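Local coordinates for putative nisin-resistance protein (Streptococcus agalactiae 515, PDB 4Y68) that probably cleaves the lantibiotic nisin as a lipid-anchored peptidase of family S41, giving the streptococcus resistance to it, at residues Glu33-Val38 with Glu74-Val79; Gly171-Leu176 with Lys209-Lys214. All blocks are in the same frame, centred on the assembly; numbering follows the deposited sequence.

Contact 1 (Glu33-Val38 with Glu74-Val79)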
loop_
_atom_site.group_PDB
_atom_site.type_symbol
_atom_site.label_atom_id
_atom_site.label_comp_id
_atom_site.label_asym_id
_atom_site.label_seq_id
_atom_site.Cartn_x
_atom_site.Cartn_y
_atom_site.Cartn_z
ATOM N N GLU A 33 13.138 -27.712 5.369
ATOM C CA GLU A 33 14.126 -27.254 4.393
ATOM C C GLU A 33 13.494 -26.803 3.076
ATOM O O GLU A 33 13.789 -25.708 2.599
ATOM C CB GLU A 33 15.159 -28.331 4.095
ATOM C CG GLU A 33 16.197 -27.883 3.062
ATOM C CD GLU A 33 17.288 -28.922 2.801
ATOM O OE1 GLU A 33 17.197 -30.030 3.366
ATOM O OE2 GLU A 33 18.230 -28.635 2.018
ATOM N N ARG A 34 12.682 -27.662 2.472
ATOM C CA ARG A 34 11.916 -27.325 1.258
ATOM C C ARG A 34 11.190 -25.987 1.411
ATOM O O ARG A 34 11.270 -25.117 0.551
ATOM C CB ARG A 34 10.870 -28.417 0.958
ATOM C CG ARG A 34 10.813 -28.950 -0.474
ATOM C CD ARG A 34 10.193 -27.992 -1.447
ATOM N NE ARG A 34 11.219 -27.241 -2.166
ATOM C CZ ARG A 34 11.036 -26.599 -3.327
ATOM N NH1 ARG A 34 9.856 -26.608 -3.940
ATOM N NH2 ARG A 34 12.053 -25.943 -3.884
ATOM N N TYR A 35 10.461 -25.860 2.518
ATOM C CA TYR A 35 9.665 -24.680 2.805
ATOM C C TYR A 35 10.551 -23.440 2.733
ATOM O O TYR A 35 10.162 -22.429 2.152
ATOM C CB TYR A 35 8.998 -24.840 4.169
ATOM C CG TYR A 35 8.123 -23.705 4.661
ATOM C CD1 TYR A 35 6.735 -23.816 4.651
ATOM C CD2 TYR A 35 8.682 -22.543 5.189
ATOM C CE1 TYR A 35 5.925 -22.788 5.124
ATOM C CE2 TYR A 35 7.886 -21.505 5.658
ATOM C CZ TYR A 35 6.502 -21.635 5.627
ATOM O OH TYR A 35 5.698 -20.621 6.121
ATOM N N GLY A 36 11.766 -23.542 3.276
ATOM C CA GLY A 36 12.705 -22.439 3.226
ATOM C C GLY A 36 13.225 -22.174 1.826
ATOM O O GLY A 36 13.436 -21.023 1.439
ATOM N N ARG A 37 13.430 -23.238 1.055
ATOM C CA ARG A 37 13.986 -23.094 -0.284
ATOM C C ARG A 37 12.956 -22.490 -1.259
ATOM O O ARG A 37 13.317 -21.755 -2.185
ATOM C CB ARG A 37 14.508 -24.433 -0.796
ATOM C CG ARG A 37 15.787 -24.870 -0.106
ATOM C CD ARG A 37 16.252 -26.223 -0.601
ATOM N NE ARG A 37 16.815 -26.162 -1.945
ATOM C CZ ARG A 37 18.100 -25.934 -2.202
ATOM N NH1 ARG A 37 18.955 -25.730 -1.203
ATOM N NH2 ARG A 37 18.533 -25.904 -3.459
ATOM N N VAL A 38 11.683 -22.777 -1.015
ATOM C CA VAL A 38 10.591 -22.182 -1.780
ATOM C C VAL A 38 10.614 -20.666 -1.649
ATOM O O VAL A 38 10.402 -19.954 -2.619
ATOM C CB VAL A 38 9.206 -22.711 -1.312
ATOM C CG1 VAL A 38 8.097 -21.727 -1.708
ATOM C CG2 VAL A 38 8.955 -24.090 -1.888
ATOM N N GLU A 74 11.226 -21.928 12.076
ATOM C CA GLU A 74 12.681 -21.858 12.092
ATOM C C GLU A 74 13.181 -21.484 10.709
ATOM O O GLU A 74 14.061 -20.634 10.560
ATOM C CB GLU A 74 13.295 -23.200 12.553
ATOM C CG GLU A 74 14.767 -23.088 12.934
ATOM C CD GLU A 74 15.510 -24.438 13.088
ATOM O OE1 GLU A 74 14.893 -25.487 13.371
ATOM O OE2 GLU A 74 16.749 -24.430 12.937
ATOM N N SER A 75 12.605 -22.110 9.687
ATOM C CA SER A 75 12.957 -21.762 8.318
ATOM C C SER A 75 12.717 -20.294 7.993
ATOM O O SER A 75 13.534 -19.690 7.298
ATOM C CB SER A 75 12.188 -22.626 7.334
ATOM O OG SER A 75 12.709 -23.927 7.302
ATOM N N ARG A 76 11.621 -19.715 8.495
ATOM C CA ARG A 76 11.346 -18.301 8.242
ATOM C C ARG A 76 12.418 -17.459 8.918
ATOM O O ARG A 76 12.874 -16.467 8.351
ATOM C CB ARG A 76 9.939 -17.876 8.730
ATOM C CG ARG A 76 8.751 -18.500 7.942
ATOM C CD ARG A 76 7.376 -17.852 8.265
ATOM N NE ARG A 76 6.860 -18.223 9.590
ATOM C CZ ARG A 76 6.221 -19.364 9.862
ATOM N NH1 ARG A 76 6.000 -20.256 8.901
ATOM N NH2 ARG A 76 5.785 -19.610 11.096
ATOM N N ASN A 77 12.830 -17.852 10.127
ATOM C CA ASN A 77 13.918 -17.137 10.808
ATOM C C ASN A 77 15.213 -17.218 10.008
ATOM O O ASN A 77 15.927 -16.242 9.880
ATOM C CB ASN A 77 14.174 -17.692 12.217
ATOM C CG ASN A 77 12.949 -17.625 13.117
ATOM O OD1 ASN A 77 11.969 -16.929 12.823
ATOM N ND2 ASN A 77 13.000 -18.358 14.232
ATOM N N ILE A 78 15.504 -18.399 9.477
ATOM C CA ILE A 78 16.716 -18.603 8.688
ATOM C C ILE A 78 16.749 -17.792 7.376
ATOM O O ILE A 78 17.806 -17.305 6.992
ATOM C CB ILE A 78 16.913 -20.107 8.378
ATOM C CG1 ILE A 78 17.413 -20.832 9.631
ATOM C CG2 ILE A 78 17.911 -20.302 7.249
ATOM C CD1 ILE A 78 17.224 -22.334 9.593
ATOM N N VAL A 79 15.620 -17.621 6.687
ATOM C CA VAL A 79 15.670 -16.891 5.399
ATOM C C VAL A 79 15.430 -15.380 5.519
ATOM O O VAL A 79 15.390 -14.665 4.519
ATOM C CB VAL A 79 14.646 -17.465 4.396
ATOM C CG1 VAL A 79 14.894 -18.968 4.173
ATOM C CG2 VAL A 79 13.223 -17.216 4.882
#

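Contact 2 (Gly171-Leu176 with Lys209-Lys214)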
loop_
_atom_site.group_PDB
_atom_site.type_symbol
_atom_site.label_atom_id
_atom_site.label_comp_id
_atom_site.label_asym_id
_atom_site.label_seq_id
_atom_site.Cartn_x
_atom_site.Cartn_y
_atom_site.Cartn_z
ATOM N N GLY A 171 -12.645 3.812 -2.629
ATOM C CA GLY A 171 -13.501 4.747 -1.932
ATOM C C GLY A 171 -13.279 6.167 -2.419
ATOM O O GLY A 171 -14.181 6.995 -2.363
ATOM N N LEU A 172 -12.080 6.446 -2.911
ATOM C CA LEU A 172 -11.729 7.786 -3.361
ATOM C C LEU A 172 -11.926 7.952 -4.866
ATOM O O LEU A 172 -11.483 8.951 -5.453
ATOM C CB LEU A 172 -10.284 8.108 -2.982
ATOM C CG LEU A 172 -10.007 8.014 -1.471
ATOM C CD1 LEU A 172 -8.517 8.016 -1.127
ATOM C CD2 LEU A 172 -10.724 9.127 -0.708
ATOM N N ALA A 173 -12.609 6.987 -5.477
ATOM C CA ALA A 173 -12.730 6.925 -6.935
ATOM C C ALA A 173 -13.318 8.200 -7.499
ATOM O O ALA A 173 -12.855 8.703 -8.516
ATOM C CB ALA A 173 -13.575 5.725 -7.365
ATOM N N SER A 174 -14.334 8.732 -6.831
ATOM C CA SER A 174 -15.030 9.914 -7.328
ATOM C C SER A 174 -14.130 11.147 -7.441
ATOM O O SER A 174 -14.473 12.101 -8.160
ATOM C CB SER A 174 -16.249 10.234 -6.426
ATOM O OG SER A 174 -15.872 10.975 -5.268
ATOM N N ILE A 175 -12.992 11.160 -6.742
ATOM C CA ILE A 175 -12.087 12.310 -6.857
ATOM C C ILE A 175 -10.756 11.964 -7.523
ATOM O O ILE A 175 -9.804 12.749 -7.473
ATOM C CB ILE A 175 -11.781 12.984 -5.486
ATOM C CG1 ILE A 175 -11.398 11.957 -4.427
ATOM C CG2 ILE A 175 -12.982 13.823 -4.993
ATOM C CD1 ILE A 175 -11.083 12.571 -3.086
ATOM N N LEU A 176 -10.696 10.818 -8.182
ATOM C CA LEU A 176 -9.482 10.437 -8.912
ATOM C C LEU A 176 -9.751 10.263 -10.418
ATOM O O LEU A 176 -10.861 9.977 -10.836
ATOM C CB LEU A 176 -8.884 9.146 -8.335
ATOM C CG LEU A 176 -8.101 9.204 -7.010
ATOM C CD1 LEU A 176 -7.927 7.798 -6.440
ATOM C CD2 LEU A 176 -6.766 9.872 -7.182
ATOM N N LYS A 209 -19.032 4.967 -13.481
ATOM C CA LYS A 209 -19.597 6.251 -13.892
ATOM C C LYS A 209 -19.394 7.323 -12.829
ATOM O O LYS A 209 -19.598 8.516 -13.104
ATOM C CB LYS A 209 -21.090 6.116 -14.227
ATOM C CG LYS A 209 -21.376 5.360 -15.542
ATOM C CD LYS A 209 -20.923 6.167 -16.769
ATOM C CE LYS A 209 -20.925 5.340 -18.063
ATOM N NZ LYS A 209 -22.293 5.007 -18.578
ATOM N N THR A 210 -18.977 6.918 -11.626
ATOM C CA THR A 210 -18.757 7.902 -10.568
ATOM C C THR A 210 -17.309 8.370 -10.497
ATOM O O THR A 210 -17.010 9.378 -9.845
ATOM C CB THR A 210 -19.176 7.363 -9.191
ATOM O OG1 THR A 210 -18.356 6.250 -8.825
ATOM C CG2 THR A 210 -20.634 6.911 -9.215
ATOM N N ILE A 211 -16.416 7.666 -11.189
ATOM C CA ILE A 211 -14.997 8.031 -11.208
ATOM C C ILE A 211 -14.768 9.453 -11.663
ATOM O O ILE A 211 -15.239 9.845 -12.731
ATOM C CB ILE A 211 -14.182 7.129 -12.141
ATOM C CG1 ILE A 211 -14.266 5.673 -11.696
ATOM C CG2 ILE A 211 -12.752 7.628 -12.210
ATOM C CD1 ILE A 211 -13.683 4.666 -12.695
ATOM N N ASN A 212 -14.046 10.226 -10.853
ATOM C CA ASN A 212 -13.618 11.581 -11.218
ATOM C C ASN A 212 -14.775 12.581 -11.389
ATOM O O ASN A 212 -14.678 13.534 -12.160
ATOM C CB ASN A 212 -12.796 11.521 -12.503
ATOM C CG ASN A 212 -12.011 12.780 -12.753
ATOM O OD1 ASN A 212 -11.726 13.555 -11.832
ATOM N ND2 ASN A 212 -11.665 13.006 -14.018
ATOM N N THR A 213 -15.864 12.381 -10.654
ATOM C CA THR A 213 -17.012 13.282 -10.794
ATOM C C THR A 213 -17.069 14.412 -9.768
ATOM O O THR A 213 -17.936 15.275 -9.854
ATOM C CB THR A 213 -18.333 12.511 -10.742
ATOM O OG1 THR A 213 -18.411 11.758 -9.529
ATOM C CG2 THR A 213 -18.428 11.540 -11.942
ATOM N N LYS A 214 -16.142 14.445 -8.819
ATOM C CA LYS A 214 -16.076 15.589 -7.900
ATOM C C LYS A 214 -14.802 16.374 -8.094
ATOM O O LYS A 214 -13.699 15.814 -8.070
ATOM C CB LYS A 214 -16.175 15.149 -6.439
ATOM C CG LYS A 214 -17.465 14.448 -6.088
ATOM C CD LYS A 214 -18.673 15.380 -6.230
ATOM C CE LYS A 214 -18.510 16.646 -5.414
ATOM N NZ LYS A 214 -19.852 17.222 -5.037
HETATM O O HOH W 1 -9.174 13.721 -10.484
#

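Contact 1 (Glu33-Val38 with Glu74-Val79)
Where G36 faces S75, helices 32-46 and 72-87 draw their backbones to 5.1 Å between the two CA atoms. The axes of the short segments pass 8.9 Å apart and run broadly the same way, at -38°. Having no side chain, G36 lets S75 CB settle 4.1 Å from G36 CA, and one turn further on the CG1 methyl of V79 lies 3.7 Å from G36 O. The intervening helix 55-66 makes this a small three-helix assembly in the N-terminal part of the chain, packed closely at a glycine; its L66 touches S75 and its S62 touches V79. S75 OG is hydrogen-bonded to S32 O and to S69 OG. Beside this close backbone approach Y35 reaches across, its CG anti to the backbone N, which carries the ring past S75 CB to R76. R76, bent at chi3, offers NH1 to Y35 OH at 2.8 Å, a bond that is far from straight (135° at the hydrogen). The hydroxyl lies near the guanidinium plane, while ring and guanidinium are turned 67° apart. D264 binds both ends of this pair, by a hydrogen bond to Y35 OH and a salt bridge to R76 NH1, and Y72 stacks on the Y35 ring.

Contact 2 (Gly171-Leu176 with Lys209-Lys214)
S174 and I211, with CA atoms 4.3 Å apart, mark the nearest approach of two loops that pair mainly through their main chains. The segment 171-176 makes a short 3-10 turn after helix 165-171, while T210 to T213 form a type II beta turn ahead of strand 218-222; both lie within the S41 peptidase region. N212 N donates to A173 O at 3.0 Å, and L176 N approaches the same oxygen from the opposite face of its carbonyl plane, so two bonds grip it. K214 N gives a nearly straight bond, 166° at the hydrogen, to S174 O. On the T210 side, S174 CA lies 3.2 Å from T210 O in a CA-H...O contact, and the same T210 oxygen accepts a hydrogen bond from T213 OG1, which braces the turn from within.

N212 can be followed outward from its backbone. Its CB sits 3.0 Å from L176 O, a tight approach; CG, held anti to the backbone N (chi1 -165°), stays near that carbonyl. At the tip, OD1 accepts from a water 2.9 Å away, which also donates to I175 O, and it has a weak further bond from H215. Alongside, I211 CG2 meets L176 O, and I175 CG2 packs 3.7 Å from K214 CB before the lysine chain, bent at chi2 and chi3, turns away. On the side of helix 131-147, L145 and M146 touch S174.

Because the direct hydrogen bonds between the segments are all from amide to carbonyl, the pairing depends chiefly on backbone shape, with side chains adding apolar cover and one water-mediated link.

Overall arrangement
The two contacts illustrate how place in a fold sets the chemistry of packing. They lie on opposite sides of the chain's centre, 44 Å apart between centres and about 31 Å between nearest atoms, and they share no helix or strand. Contact 1 is buried although far from that centre, and joins two helices of the N-terminal part through side chains laid against a glycine backbone, with a single hydrogen bond between the segments, made by buried side chains. Contact 2 is partly buried, within the S41 region, and joins the loop after helix 165-171 to the loop before strand 218-222; there main-chain bonds dominate and water takes part.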